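Long-range contact in uncharacterized protein (Staphylococcus aureus, PDB 3P8A), which is of unknown function but carries a glyoxalase-like domain of the vicinal oxygen chelate (VOC) family: residues A[109-115]-A[163-169]. Residues are numbered along the deposited sequence; the frame is centred on the assembly and turned at random.
Sequences NICLHTN and KPPFFIQ
Phe166 O is gripped from strand 109-113 by a short, straight bond from Leu112 N (2.8 Å, 173° at the hydrogen) and a CA-H...O contact from Cys111. The motif is a parallel strand pair in the eight-stranded mixed sheet of the glyoxalase-like domain: 106-113 lies between 24-31, antiparallel to it, and 166-170, an arrangement consistent with a VOC-type fold. Helix 117-125 and strands 130-139 and 147-155 lie between the paired strands in the chain. Leu112 O in turn accepts Ile168 N at 3.0 Å. Thr114 N closes on Ile168 O at 2.9 Å. Upstream the pairing slackens, Phe166 N to Ile110 O being a weak bond of 3.3 Å.

On the face shared by Cys111, Phe166 and Ile168, the cysteine lies against the phenyl ring: its CB sits over one face, offset toward the rim, while SG approaches obliquely, 4.1 Å from the ring centroid. Tyr153 also meets this ring. Leu112 and Phe167 point to the other face, where helix 201-212 packs on the leucine through Phe212 and helix 117-125 on the phenylalanine. Pro165 runs side by side with Ile110, its CB and CG against Ile110 CG1. Cys111 SG also meets Ile168 CG2 at 3.4 Å, swung there by a chi1 of 177° that sets the sulfur opposite the backbone N.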
# COMPACT_ATOMS: atom_id res chain seq x y z
N ASN A 109 -0.38 -3.75 -3.23
CA ASN A 109 -1.25 -2.59 -3.19
C ASN A 109 -0.63 -1.47 -2.40
O ASN A 109 0.45 -1.62 -1.81
CB ASN A 109 -2.61 -2.96 -2.53
CG ASN A 109 -3.79 -2.22 -3.11
OD1 ASN A 109 -3.66 -1.15 -3.74
ND2 ASN A 109 -4.96 -2.77 -2.94
N ILE A 110 -1.32 -0.32 -2.37
CA ILE A 110 -0.96 0.83 -1.55
C ILE A 110 -2.17 1.13 -0.67
O ILE A 110 -3.31 0.80 -1.03
CB ILE A 110 -0.50 2.06 -2.37
CG1 ILE A 110 -1.59 2.48 -3.42
CG2 ILE A 110 0.87 1.76 -3.04
CD1 ILE A 110 -1.38 3.90 -3.99
N CYS A 111 -1.92 1.77 0.44
CA CYS A 111 -2.93 2.08 1.42
C CYS A 111 -2.83 3.55 1.70
O CYS A 111 -1.74 4.08 1.91
CB CYS A 111 -2.68 1.24 2.67
SG CYS A 111 -3.82 1.57 4.04
N LEU A 112 -3.99 4.22 1.72
CA LEU A 112 -4.07 5.64 1.96
C LEU A 112 -4.67 5.91 3.34
O LEU A 112 -5.71 5.35 3.70
CB LEU A 112 -4.88 6.33 0.84
CG LEU A 112 -4.44 6.11 -0.63
CD1 LEU A 112 -5.39 6.81 -1.60
CD2 LEU A 112 -2.99 6.62 -0.88
N HIS A 113 -4.02 6.79 4.09
CA HIS A 113 -4.36 7.22 5.44
C HIS A 113 -5.51 8.27 5.46
O HIS A 113 -5.46 9.23 4.69
CB HIS A 113 -3.08 7.79 6.09
CG HIS A 113 -3.32 8.56 7.34
ND1 HIS A 113 -3.32 7.95 8.58
CD2 HIS A 113 -3.61 9.87 7.51
CE1 HIS A 113 -3.61 8.90 9.46
NE2 HIS A 113 -3.80 10.07 8.86
N THR A 114 -6.47 8.12 6.40
CA THR A 114 -7.52 9.10 6.69
C THR A 114 -7.72 9.27 8.18
O THR A 114 -7.56 8.32 8.92
CB THR A 114 -8.89 8.75 6.09
OG1 THR A 114 -9.03 7.42 5.61
CG2 THR A 114 -9.39 9.81 5.22
N ASN A 115 -8.14 10.46 8.62
CA ASN A 115 -8.48 10.67 10.02
C ASN A 115 -10.00 10.48 10.22
O ASN A 115 -10.47 10.45 11.35
CB ASN A 115 -7.98 12.03 10.50
CG ASN A 115 -6.50 12.04 10.83
OD1 ASN A 115 -6.00 11.20 11.61
ND2 ASN A 115 -5.78 12.99 10.26
N LYS A 163 -5.47 -3.44 -8.63
CA LYS A 163 -6.25 -3.59 -7.41
C LYS A 163 -6.40 -2.21 -6.80
O LYS A 163 -5.38 -1.51 -6.64
CB LYS A 163 -5.57 -4.54 -6.40
CG LYS A 163 -6.49 -4.92 -5.25
CD LYS A 163 -7.38 -6.08 -5.63
CE LYS A 163 -8.14 -6.59 -4.43
NZ LYS A 163 -8.89 -7.82 -4.82
N PRO A 164 -7.65 -1.76 -6.52
CA PRO A 164 -7.82 -0.41 -5.97
C PRO A 164 -7.10 -0.20 -4.65
O PRO A 164 -7.22 -1.02 -3.74
CB PRO A 164 -9.35 -0.31 -5.75
CG PRO A 164 -9.93 -1.28 -6.73
CD PRO A 164 -8.96 -2.43 -6.68
N PRO A 165 -6.40 0.94 -4.50
CA PRO A 165 -5.84 1.30 -3.18
C PRO A 165 -6.97 1.32 -2.15
O PRO A 165 -8.13 1.57 -2.49
CB PRO A 165 -5.30 2.72 -3.40
CG PRO A 165 -5.02 2.79 -4.85
CD PRO A 165 -6.13 2.01 -5.49
N PHE A 166 -6.63 1.02 -0.89
CA PHE A 166 -7.62 0.95 0.18
C PHE A 166 -7.30 1.97 1.26
O PHE A 166 -6.26 2.63 1.19
CB PHE A 166 -7.76 -0.48 0.72
CG PHE A 166 -6.52 -1.05 1.36
CD1 PHE A 166 -5.53 -1.63 0.58
CD2 PHE A 166 -6.36 -1.05 2.74
CE1 PHE A 166 -4.38 -2.17 1.17
CE2 PHE A 166 -5.22 -1.60 3.33
CZ PHE A 166 -4.25 -2.17 2.54
N PHE A 167 -8.23 2.16 2.21
CA PHE A 167 -8.12 3.20 3.22
C PHE A 167 -7.88 2.65 4.60
O PHE A 167 -8.37 1.58 4.93
CB PHE A 167 -9.43 4.03 3.23
CG PHE A 167 -9.83 4.64 1.90
CD1 PHE A 167 -9.40 5.92 1.55
CD2 PHE A 167 -10.69 3.97 1.04
CE1 PHE A 167 -9.78 6.49 0.33
CE2 PHE A 167 -11.05 4.53 -0.19
CZ PHE A 167 -10.63 5.81 -0.51
N ILE A 168 -7.16 3.41 5.41
CA ILE A 168 -6.86 3.07 6.78
C ILE A 168 -7.13 4.25 7.71
O ILE A 168 -6.77 5.38 7.42
CB ILE A 168 -5.40 2.52 6.97
CG1 ILE A 168 -5.21 1.85 8.37
CG2 ILE A 168 -4.31 3.60 6.70
CD1 ILE A 168 -3.97 0.87 8.44
N GLN A 169 -7.72 3.93 8.86
CA GLN A 169 -7.89 4.87 9.95
C GLN A 169 -7.36 4.15 11.19
O GLN A 169 -7.94 3.16 11.64
CB GLN A 169 -9.34 5.34 10.15
CG GLN A 169 -9.39 6.53 11.12
CD GLN A 169 -10.78 6.88 11.57
OE1 GLN A 169 -11.68 7.12 10.77
NE2 GLN A 169 -10.95 7.00 12.87